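Spike protein P1 (Pseudoalteromonas phage pm2, PDB 2VVE) serves as the receptor-binding spike at the fivefold vertices of the virion, its N-terminal part associated with the capsid vertex and its C-terminal part recognising the receptor. Local coordinates at residues I87-E92 with F231-S236; K132-H137 with F186-L191; I151-A156 with P206-L211. One frame throughout, in Å; residues are numbered along the deposited sequence.

Followed from the N terminus, the chain first reaches residues 87-92, and contact 1 closes only when it returns at 231-236, so this loop encloses both other contacts. Within it, contact 2 joins 132-137 to 186-191, while contact 3 joins 151-156 to 206-211; their segments alternate, so the two loops cross. Contacts 1 and 2 belong to one antiparallel sheet, ordered 88-91, 229-236, 129-137, 189-195, and contact 3 to the sheet facing it, an arrangement consistent with a jelly roll. Phe231 of contact 1 and His137 of contact 2 both pack on Pro155 of contact 3, tying the sheets together.

Contact 1. Residues I87-E92 with F231-S236; sequences IRVFKE and FIEVYS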
loop_
_atom_site.group_PDB
_atom_site.type_symbol
_atom_site.label_atom_id
_atom_site.label_comp_id
_atom_site.label_asym_id
_atom_site.label_seq_id
_atom_site.Cartn_x
_atom_site.Cartn_y
_atom_site.Cartn_z
ATOM N N ILE A 87 -10.483 -19.075 -24.192
ATOM C CA ILE A 87 -11.583 -19.285 -23.248
ATOM C C ILE A 87 -11.095 -19.208 -21.791
ATOM O O ILE A 87 -9.935 -18.879 -21.542
ATOM C CB ILE A 87 -12.343 -20.595 -23.551
ATOM C CG1 ILE A 87 -11.434 -21.818 -23.371
ATOM C CG2 ILE A 87 -12.924 -20.556 -24.974
ATOM C CD1 ILE A 87 -12.197 -23.090 -23.018
ATOM N N ARG A 88 -11.976 -19.483 -20.830
ATOM C CA ARG A 88 -11.548 -19.489 -19.444
ATOM C C ARG A 88 -11.459 -20.917 -18.958
ATOM O O ARG A 88 -12.476 -21.599 -18.864
ATOM C CB ARG A 88 -12.477 -18.676 -18.534
ATOM C CG ARG A 88 -12.000 -18.650 -17.085
ATOM C CD ARG A 88 -12.508 -17.456 -16.292
ATOM N NE ARG A 88 -12.060 -16.177 -16.843
ATOM C CZ ARG A 88 -10.861 -15.633 -16.636
ATOM N NH1 ARG A 88 -10.571 -14.467 -17.192
ATOM N NH2 ARG A 88 -9.951 -16.243 -15.882
ATOM N N VAL A 89 -10.241 -21.366 -18.667
ATOM C CA VAL A 89 -10.044 -22.681 -18.062
ATOM C C VAL A 89 -9.760 -22.484 -16.581
ATOM O O VAL A 89 -8.781 -21.827 -16.211
ATOM C CB VAL A 89 -8.885 -23.462 -18.734
ATOM C CG1 VAL A 89 -8.678 -24.821 -18.046
ATOM C CG2 VAL A 89 -9.167 -23.654 -20.217
ATOM N N PHE A 90 -10.627 -23.042 -15.742
ATOM C CA PHE A 90 -10.500 -22.862 -14.307
ATOM C C PHE A 90 -9.489 -23.831 -13.726
ATOM O O PHE A 90 -8.594 -23.431 -12.979
ATOM C CB PHE A 90 -11.855 -23.005 -13.626
ATOM C CG PHE A 90 -12.810 -21.885 -13.943
ATOM C CD1 PHE A 90 -12.615 -20.622 -13.404
ATOM C CD2 PHE A 90 -13.902 -22.102 -14.783
ATOM C CE1 PHE A 90 -13.490 -19.588 -13.688
ATOM C CE2 PHE A 90 -14.796 -21.065 -15.074
ATOM C CZ PHE A 90 -14.586 -19.806 -14.528
ATOM N N LYS A 91 -9.643 -25.107 -14.079
ATOM C CA LYS A 91 -8.792 -26.166 -13.570
ATOM C C LYS A 91 -8.743 -27.298 -14.580
ATOM O O LYS A 91 -9.682 -27.501 -15.372
ATOM C CB LYS A 91 -9.354 -26.740 -12.253
ATOM C CG LYS A 91 -9.193 -25.881 -11.015
ATOM C CD LYS A 91 -7.751 -25.861 -10.499
ATOM C CE LYS A 91 -7.655 -24.939 -9.295
ATOM N NZ LYS A 91 -6.256 -24.571 -8.910
ATOM N N GLU A 92 -7.637 -28.029 -14.551
ATOM C CA GLU A 92 -7.571 -29.345 -15.181
ATOM C C GLU A 92 -7.109 -30.308 -14.113
ATOM O O GLU A 92 -6.122 -30.046 -13.425
ATOM C CB GLU A 92 -6.619 -29.350 -16.376
ATOM C CG GLU A 92 -7.070 -28.454 -17.512
ATOM C CD GLU A 92 -6.027 -28.309 -18.594
ATOM O OE1 GLU A 92 -5.863 -29.251 -19.394
ATOM O OE2 GLU A 92 -5.382 -27.244 -18.647
ATOM N N PHE A 231 -12.724 -34.833 -13.243
ATOM C CA PHE A 231 -12.989 -33.565 -13.938
ATOM C C PHE A 231 -11.780 -33.160 -14.779
ATOM O O PHE A 231 -10.953 -32.346 -14.370
ATOM C CB PHE A 231 -13.397 -32.450 -12.964
ATOM C CG PHE A 231 -14.747 -32.661 -12.339
ATOM C CD1 PHE A 231 -15.866 -32.013 -12.840
ATOM C CD2 PHE A 231 -14.899 -33.529 -11.263
ATOM C CE1 PHE A 231 -17.134 -32.220 -12.270
ATOM C CE2 PHE A 231 -16.155 -33.748 -10.687
ATOM C CZ PHE A 231 -17.274 -33.089 -11.187
ATOM N N ILE A 232 -11.683 -33.761 -15.962
ATOM C CA ILE A 232 -10.565 -33.530 -16.884
ATOM C C ILE A 232 -10.271 -32.028 -17.109
ATOM O O ILE A 232 -9.110 -31.583 -17.039
ATOM C CB ILE A 232 -10.823 -34.262 -18.232
ATOM C CG1 ILE A 232 -10.916 -35.787 -18.005
ATOM C CG2 ILE A 232 -9.767 -33.901 -19.270
ATOM C CD1 ILE A 232 -9.630 -36.417 -17.461
ATOM N N GLU A 233 -11.328 -31.256 -17.349
ATOM C CA GLU A 233 -11.217 -29.819 -17.547
ATOM C C GLU A 233 -12.482 -29.138 -17.030
ATOM O O GLU A 233 -13.577 -29.596 -17.302
ATOM C CB GLU A 233 -11.035 -29.526 -19.039
ATOM C CG GLU A 233 -10.664 -28.088 -19.368
ATOM C CD GLU A 233 -10.813 -27.770 -20.851
ATOM O OE1 GLU A 233 -11.232 -28.661 -21.632
ATOM O OE2 GLU A 233 -10.516 -26.619 -21.227
ATOM N N VAL A 234 -12.318 -28.078 -16.245
ATOM C CA VAL A 234 -13.441 -27.228 -15.845
ATOM C C VAL A 234 -13.211 -25.863 -16.504
ATOM O O VAL A 234 -12.151 -25.242 -16.327
ATOM C CB VAL A 234 -13.564 -27.079 -14.312
ATOM C CG1 VAL A 234 -14.800 -26.222 -13.958
ATOM C CG2 VAL A 234 -13.629 -28.471 -13.633
ATOM N N TYR A 235 -14.207 -25.401 -17.254
ATOM C CA TYR A 235 -14.012 -24.246 -18.142
ATOM C C TYR A 235 -15.321 -23.543 -18.450
ATOM O O TYR A 235 -16.398 -23.999 -18.067
ATOM C CB TYR A 235 -13.352 -24.707 -19.457
ATOM C CG TYR A 235 -14.228 -25.610 -20.301
ATOM C CD1 TYR A 235 -15.013 -25.085 -21.339
ATOM C CD2 TYR A 235 -14.301 -26.984 -20.050
ATOM C CE1 TYR A 235 -15.836 -25.901 -22.103
ATOM C CE2 TYR A 235 -15.127 -27.810 -20.818
ATOM C CZ TYR A 235 -15.889 -27.258 -21.843
ATOM O OH TYR A 235 -16.710 -28.068 -22.596
ATOM N N SER A 236 -15.216 -22.424 -19.159
ATOM C CA SER A 236 -16.384 -21.778 -19.723
ATOM C C SER A 236 -15.991 -21.179 -21.066
ATOM O O SER A 236 -14.927 -20.578 -21.180
ATOM C CB SER A 236 -16.889 -20.682 -18.787
ATOM O OG SER A 236 -18.010 -20.004 -19.345
#
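Phe90 and Lys91 both face Val234, a classic beta bulge in an otherwise regular antiparallel pairing. The evidence is in the bonds to one oxygen: Phe90 N gives Val234 O a short bond of 2.7 Å, whereas Lys91 N reaches Val234 O only weakly, at 3.4 Å. Val234 N answers with an almost straight bond to Lys91 O (2.8 Å, 177° at the hydrogen). Before the bulge, Arg88 and Ser236 are joined by two backbone bonds and Val89 lies beside Tyr235 as a non-hydrogen-bonded pair.

The closely packed, buried side is the face that carries Val234 and Ser236. The Phe90 ring leans over it, CD2 standing 4.3 Å from Val234 CG1 and CE2 near Ser236 CB, while Arg88 CG sits over one face of the ring toward its rim. The same ring meets that of Phe116, the planes at about 20°, and packs on Leu241. Ser236 OG is held by Ser130 O and Asp238 N, and Arg88 NE turns away to Leu241 O.

The face with Val89 and Tyr235 is more open to solvent, though individual contacts there are no longer. Ile87 CD1 comes obliquely onto Tyr235 CD1 at 3.8 Å. Glu233, with CG anti to the backbone N (chi1 -170°) and an extended chain, runs across Val89 at about a right angle, so that OE2 lies 3.4 Å from Val89 CG2. Glu92 runs alongside Glu233 in the same direction; their CG atoms are 4.1 Å apart, but Glu92 OE1 and Glu233 OE2 are separated by 5.7 Å. The buried apolar contacts of Phe90 and Val234 thus lie on the inner face, while the two like-charged carboxylates share the side where Glu92 is exposed and solvent probably screens them.

Contact 2. Residues K132-H137 with F186-L191; sequences KARVRH and FDDNTL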
loop_
_atom_site.group_PDB
_atom_site.type_symbol
_atom_site.label_atom_id
_atom_site.label_comp_id
_atom_site.label_asym_id
_atom_site.label_seq_id
_atom_site.Cartn_x
_atom_site.Cartn_y
_atom_site.Cartn_z
ATOM N N LYS A 132 -18.986 -25.278 -17.463
ATOM C CA LYS A 132 -18.881 -26.606 -18.041
ATOM C C LYS A 132 -17.717 -27.396 -17.476
ATOM O O LYS A 132 -16.771 -26.829 -16.932
ATOM C CB LYS A 132 -18.714 -26.508 -19.555
ATOM C CG LYS A 132 -19.928 -25.985 -20.309
ATOM C CD LYS A 132 -19.582 -25.860 -21.784
ATOM C CE LYS A 132 -20.708 -25.221 -22.592
ATOM N NZ LYS A 132 -20.280 -24.945 -24.009
ATOM N N ALA A 133 -17.799 -28.717 -17.606
ATOM C CA ALA A 133 -16.646 -29.571 -17.358
ATOM C C ALA A 133 -16.619 -30.731 -18.333
ATOM O O ALA A 133 -17.672 -31.278 -18.691
ATOM C CB ALA A 133 -16.642 -30.084 -15.928
ATOM N N ARG A 134 -15.409 -31.096 -18.749
ATOM C CA ARG A 134 -15.155 -32.325 -19.480
ATOM C C ARG A 134 -14.925 -33.408 -18.420
ATOM O O ARG A 134 -14.000 -33.321 -17.598
ATOM C CB ARG A 134 -13.940 -32.154 -20.410
ATOM C CG ARG A 134 -13.495 -33.428 -21.111
ATOM C CD ARG A 134 -12.284 -33.197 -22.009
ATOM N NE ARG A 134 -11.968 -34.415 -22.753
ATOM C CZ ARG A 134 -11.138 -34.471 -23.790
ATOM N NH1 ARG A 134 -10.930 -35.629 -24.402
ATOM N NH2 ARG A 134 -10.520 -33.375 -24.218
ATOM N N VAL A 135 -15.805 -34.402 -18.412
ATOM C CA VAL A 135 -15.878 -35.337 -17.297
ATOM C C VAL A 135 -15.639 -36.763 -17.782
ATOM O O VAL A 135 -16.245 -37.210 -18.758
ATOM C CB VAL A 135 -17.248 -35.218 -16.537
ATOM C CG1 VAL A 135 -17.312 -36.190 -15.403
ATOM C CG2 VAL A 135 -17.453 -33.817 -15.992
ATOM N N ARG A 136 -14.738 -37.461 -17.099
ATOM C CA ARG A 136 -14.387 -38.821 -17.478
ATOM C C ARG A 136 -14.754 -39.793 -16.365
ATOM O O ARG A 136 -14.240 -39.710 -15.242
ATOM C CB ARG A 136 -12.891 -38.921 -17.822
ATOM C CG ARG A 136 -12.446 -40.313 -18.297
ATOM C CD ARG A 136 -11.026 -40.298 -18.780
ATOM N NE ARG A 136 -10.868 -39.355 -19.879
ATOM C CZ ARG A 136 -9.710 -38.817 -20.242
ATOM N NH1 ARG A 136 -8.594 -39.129 -19.590
ATOM N NH2 ARG A 136 -9.678 -37.954 -21.251
ATOM N N HIS A 137 -15.642 -40.719 -16.694
ATOM C CA HIS A 137 -15.976 -41.817 -15.800
ATOM C C HIS A 137 -15.248 -43.086 -16.242
ATOM O O HIS A 137 -15.275 -43.454 -17.417
ATOM C CB HIS A 137 -17.492 -42.033 -15.775
ATOM C CG HIS A 137 -18.272 -40.770 -15.578
ATOM N ND1 HIS A 137 -18.342 -40.126 -14.362
ATOM C CD2 HIS A 137 -19.028 -40.041 -16.436
ATOM C CE1 HIS A 137 -19.099 -39.047 -14.481
ATOM N NE2 HIS A 137 -19.534 -38.976 -15.726
ATOM N N PHE A 186 -12.560 -40.201 -25.958
ATOM C CA PHE A 186 -13.587 -39.779 -26.920
ATOM C C PHE A 186 -15.023 -39.956 -26.404
ATOM O O PHE A 186 -15.973 -39.456 -27.017
ATOM C CB PHE A 186 -13.410 -40.509 -28.265
ATOM C CG PHE A 186 -13.338 -42.008 -28.145
ATOM C CD1 PHE A 186 -12.108 -42.661 -28.188
ATOM C CD2 PHE A 186 -14.494 -42.770 -27.987
ATOM C CE1 PHE A 186 -12.029 -44.049 -28.073
ATOM C CE2 PHE A 186 -14.427 -44.157 -27.870
ATOM C CZ PHE A 186 -13.191 -44.797 -27.915
ATOM N N ASP A 187 -15.168 -40.678 -25.291
ATOM C CA ASP A 187 -16.465 -40.885 -24.643
ATOM C C ASP A 187 -16.712 -39.916 -23.474
ATOM O O ASP A 187 -17.755 -39.992 -22.811
ATOM C CB ASP A 187 -16.593 -42.330 -24.148
ATOM C CG ASP A 187 -16.656 -43.343 -25.281
ATOM O OD1 ASP A 187 -17.266 -43.050 -26.334
ATOM O OD2 ASP A 187 -16.103 -44.448 -25.108
ATOM N N ASP A 188 -15.766 -39.011 -23.217
ATOM C CA ASP A 188 -15.910 -38.051 -22.111
ATOM C C ASP A 188 -17.233 -37.294 -22.209
ATOM O O ASP A 188 -17.695 -36.977 -23.310
ATOM C CB ASP A 188 -14.752 -37.047 -22.083
ATOM C CG ASP A 188 -13.458 -37.643 -21.549
ATOM O OD1 ASP A 188 -13.458 -38.801 -21.069
ATOM O OD2 ASP A 188 -12.428 -36.940 -21.613
ATOM N N ASN A 189 -17.843 -37.027 -21.060
ATOM C CA ASN A 189 -19.085 -36.258 -21.008
ATOM C C ASN A 189 -18.866 -34.768 -20.778
ATOM O O ASN A 189 -17.794 -34.343 -20.353
ATOM C CB ASN A 189 -20.009 -36.819 -19.931
ATOM C CG ASN A 189 -20.456 -38.236 -20.229
ATOM O OD1 ASN A 189 -20.529 -38.647 -21.387
ATOM N ND2 ASN A 189 -20.766 -38.988 -19.184
ATOM N N THR A 190 -19.888 -33.972 -21.074
ATOM C CA THR A 190 -19.852 -32.561 -20.731
ATOM C C THR A 190 -20.916 -32.214 -19.691
ATOM O O THR A 190 -22.120 -32.324 -19.943
ATOM C CB THR A 190 -19.958 -31.650 -21.971
ATOM O OG1 THR A 190 -18.863 -31.926 -22.855
ATOM C CG2 THR A 190 -19.907 -30.175 -21.564
ATOM N N LEU A 191 -20.453 -31.811 -18.515
ATOM C CA LEU A 191 -21.324 -31.247 -17.505
ATOM C C LEU A 191 -21.527 -29.796 -17.945
ATOM O O LEU A 191 -20.560 -29.094 -18.226
ATOM C CB LEU A 191 -20.669 -31.377 -16.113
ATOM C CG LEU A 191 -21.327 -30.722 -14.895
ATOM C CD1 LEU A 191 -22.744 -31.223 -14.637
ATOM C CD2 LEU A 191 -20.458 -30.888 -13.642
#
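Asp188 is gripped by two arginines of the neighbouring strand, and this salt-bridge network dominates the polar side of the contact. Arg136 takes the carboxylate side-on, NE bonding Asp188 OD1 at 2.9 Å and NH2 bonding Asp188 OD2 at 3.0 Å, both on syn lone pairs, with guanidinium and carboxylate nearly coplanar (27°). Arg134 approaches quite differently: its extended chain brings NE to the anti lone pair of Asp188 OD2 at 2.8 Å, and the two planes stand 70° apart. Its NH1 also holds Asp185 O.

Backbone bonding is regular antiparallel. Ala133 with Leu191 and Val135 with Asn189 are hydrogen-bonded pairs, each joined by two bonds, and Arg134 with Thr190 is the non-hydrogen-bonded pair between them. A close CA-H...O contact, Lys132 CA to Leu191 O at 3.0 Å, continues the pairing.

Apolar contacts occupy the face opposite the arginines. Val135 CG2 meets Leu191 CB at 4.0 Å, and Ala133 CB lies 4.2 Å from the same Leu191 CB; Phe157 of the facing sheet packs on Ala133 and Leu191.

With three donors from two guanidinium groups, the Asp188 carboxylate has its rotation fixed and is probably kept ionised, pinning the start of the 189-195 strand to its neighbour.

Contact 3. Residues I151-A156 with P206-L211; sequences ISVKPA and PVETEL
Glu208 reaches across to the backbone of Lys154 where strands 151-160 and 200-208, in a beta sandwich consistent with a jelly roll, pair antiparallel; its carboxylate, rather than a carbonyl, accepts the N-H of Lys154 beside the break in the first strand. Glu208 OE2 receives Lys154 N on its syn lone pair, at 2.7 Å and nearly straight (172°). The same oxygen takes Glu210 N at 3.0 Å on its anti lone pair, which ties down the turn after the strand. A bend at chi2 (53°) folds the chain back far enough for this.

Lys154 O is also doubly held, in two geometries. Thr209 OG1 donates to it at 2.6 Å within the carbonyl plane, on a lone pair, whereas Thr209 N approaches Lys154 O at 3.1 Å from 39° above that plane. The methyl group of Thr209 is pressed on Ala156, CG2 to CB 3.4 Å, closer than usual for carbons. Beyond it, Ala156 and Val207 form a regular hydrogen-bonded pair.

The next shell fixes these groups. Thr229 OG1, from the facing sheet, bonds Glu208 OE1 and so steadies the carboxylate, while His137 packs on Val153 and Pro155. At the other end the contact adjoins the calcium site formed by Ser150, Asp212 and Asp214: Ser152 N bonds Asp212 OD2, and Ser152 OG bonds Thr178 OG1. Here the second segment has left its strand and runs on as loop, and Glu210 CG touches Ser152 O at 3.3 Å. A water bridges the two segments, donating to Ser152 O at 2.7 Å and to Glu210 O at 2.9 Å.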
loop_
_atom_site.group_PDB
_atom_site.type_symbol
_atom_site.label_atom_id
_atom_site.label_comp_id
_atom_site.label_asym_id
_atom_site.label_seq_id
_atom_site.Cartn_x
_atom_site.Cartn_y
_atom_site.Cartn_z
ATOM N N ILE A 151 -21.986 -48.899 -12.546
ATOM C CA ILE A 151 -21.800 -47.761 -11.657
ATOM C C ILE A 151 -22.639 -46.569 -12.121
ATOM O O ILE A 151 -22.515 -46.115 -13.264
ATOM C CB ILE A 151 -20.299 -47.361 -11.543
ATOM C CG1 ILE A 151 -19.473 -48.484 -10.888
ATOM C CG2 ILE A 151 -20.127 -46.026 -10.802
ATOM C CD1 ILE A 151 -19.894 -48.875 -9.458
ATOM N N SER A 152 -23.495 -46.074 -11.226
ATOM C CA SER A 152 -24.251 -44.846 -11.485
ATOM C C SER A 152 -23.416 -43.648 -11.071
ATOM O O SER A 152 -22.784 -43.653 -10.010
ATOM C CB SER A 152 -25.599 -44.844 -10.750
ATOM O OG SER A 152 -26.460 -45.848 -11.269
ATOM N N VAL A 153 -23.400 -42.636 -11.935
ATOM C CA VAL A 153 -22.652 -41.405 -11.689
ATOM C C VAL A 153 -23.546 -40.171 -11.852
ATOM O O VAL A 153 -24.486 -40.160 -12.652
ATOM C CB VAL A 153 -21.399 -41.264 -12.606
ATOM C CG1 VAL A 153 -20.435 -42.440 -12.412
ATOM C CG2 VAL A 153 -21.793 -41.143 -14.063
ATOM N N LYS A 154 -23.261 -39.149 -11.060
ATOM C CA LYS A 154 -23.904 -37.856 -11.215
ATOM C C LYS A 154 -22.940 -36.774 -10.721
ATOM O O LYS A 154 -22.953 -36.417 -9.534
ATOM C CB LYS A 154 -25.262 -37.806 -10.492
ATOM C CG LYS A 154 -26.012 -36.475 -10.681
ATOM C CD LYS A 154 -27.484 -36.569 -10.318
ATOM C CE LYS A 154 -28.328 -37.006 -11.500
ATOM N NZ LYS A 154 -29.761 -37.105 -11.120
ATOM N N PRO A 155 -22.082 -36.262 -11.633
ATOM C CA PRO A 155 -21.122 -35.225 -11.253
ATOM C C PRO A 155 -21.835 -33.915 -10.906
ATOM O O PRO A 155 -22.921 -33.650 -11.423
ATOM C CB PRO A 155 -20.244 -35.071 -12.504
ATOM C CG PRO A 155 -21.111 -35.573 -13.639
ATOM C CD PRO A 155 -21.952 -36.656 -13.051
ATOM N N ALA A 156 -21.249 -33.125 -10.016
ATOM C CA ALA A 156 -21.841 -31.833 -9.649
ATOM C C ALA A 156 -20.769 -30.791 -9.379
ATOM O O ALA A 156 -19.602 -31.139 -9.149
ATOM C CB ALA A 156 -22.756 -31.978 -8.435
ATOM N N PRO A 206 -15.840 -29.355 -7.505
ATOM C CA PRO A 206 -16.262 -30.410 -8.432
ATOM C C PRO A 206 -16.268 -31.768 -7.724
ATOM O O PRO A 206 -15.232 -32.216 -7.211
ATOM C CB PRO A 206 -15.199 -30.353 -9.549
ATOM C CG PRO A 206 -14.468 -29.047 -9.346
ATOM C CD PRO A 206 -14.504 -28.834 -7.854
ATOM N N VAL A 207 -17.435 -32.410 -7.688
ATOM C CA VAL A 207 -17.609 -33.649 -6.923
ATOM C C VAL A 207 -18.408 -34.717 -7.647
ATOM O O VAL A 207 -19.148 -34.421 -8.604
ATOM C CB VAL A 207 -18.327 -33.385 -5.559
ATOM C CG1 VAL A 207 -17.571 -32.355 -4.733
ATOM C CG2 VAL A 207 -19.782 -32.959 -5.773
ATOM N N GLU A 208 -18.270 -35.962 -7.173
ATOM C CA GLU A 208 -19.200 -37.036 -7.534
ATOM C C GLU A 208 -20.270 -37.145 -6.427
ATOM O O GLU A 208 -19.923 -37.313 -5.255
ATOM C CB GLU A 208 -18.441 -38.361 -7.695
ATOM C CG GLU A 208 -19.355 -39.566 -8.000
ATOM C CD GLU A 208 -20.285 -39.321 -9.194
ATOM O OE1 GLU A 208 -19.785 -39.159 -10.340
ATOM O OE2 GLU A 208 -21.520 -39.292 -8.982
ATOM N N THR A 209 -21.554 -37.059 -6.790
ATOM C CA THR A 209 -22.640 -37.031 -5.788
ATOM C C THR A 209 -23.250 -38.403 -5.508
ATOM O O THR A 209 -24.014 -38.571 -4.550
ATOM C CB THR A 209 -23.799 -36.063 -6.169
ATOM O OG1 THR A 209 -24.442 -36.518 -7.367
ATOM C CG2 THR A 209 -23.305 -34.637 -6.346
ATOM N N GLU A 210 -22.946 -39.368 -6.371
ATOM C CA GLU A 210 -23.590 -40.671 -6.310
ATOM C C GLU A 210 -22.579 -41.688 -5.808
ATOM O O GLU A 210 -21.535 -41.892 -6.431
ATOM C CB GLU A 210 -24.140 -41.063 -7.692
ATOM C CG GLU A 210 -24.872 -42.400 -7.751
ATOM C CD GLU A 210 -26.231 -42.372 -7.081
ATOM O OE1 GLU A 210 -26.950 -41.356 -7.211
ATOM O OE2 GLU A 210 -26.583 -43.380 -6.432
ATOM N N LEU A 211 -22.883 -42.293 -4.660
ATOM C CA LEU A 211 -22.075 -43.373 -4.120
ATOM C C LEU A 211 -22.832 -44.677 -4.400
ATOM O O LEU A 211 -23.809 -44.998 -3.721
ATOM C CB LEU A 211 -21.811 -43.159 -2.618
ATOM C CG LEU A 211 -21.019 -44.221 -1.833
ATOM C CD1 LEU A 211 -19.635 -44.456 -2.430
ATOM C CD2 LEU A 211 -20.904 -43.826 -0.374
HETATM O O HOH W 1 -20.476 -43.044 -8.817
#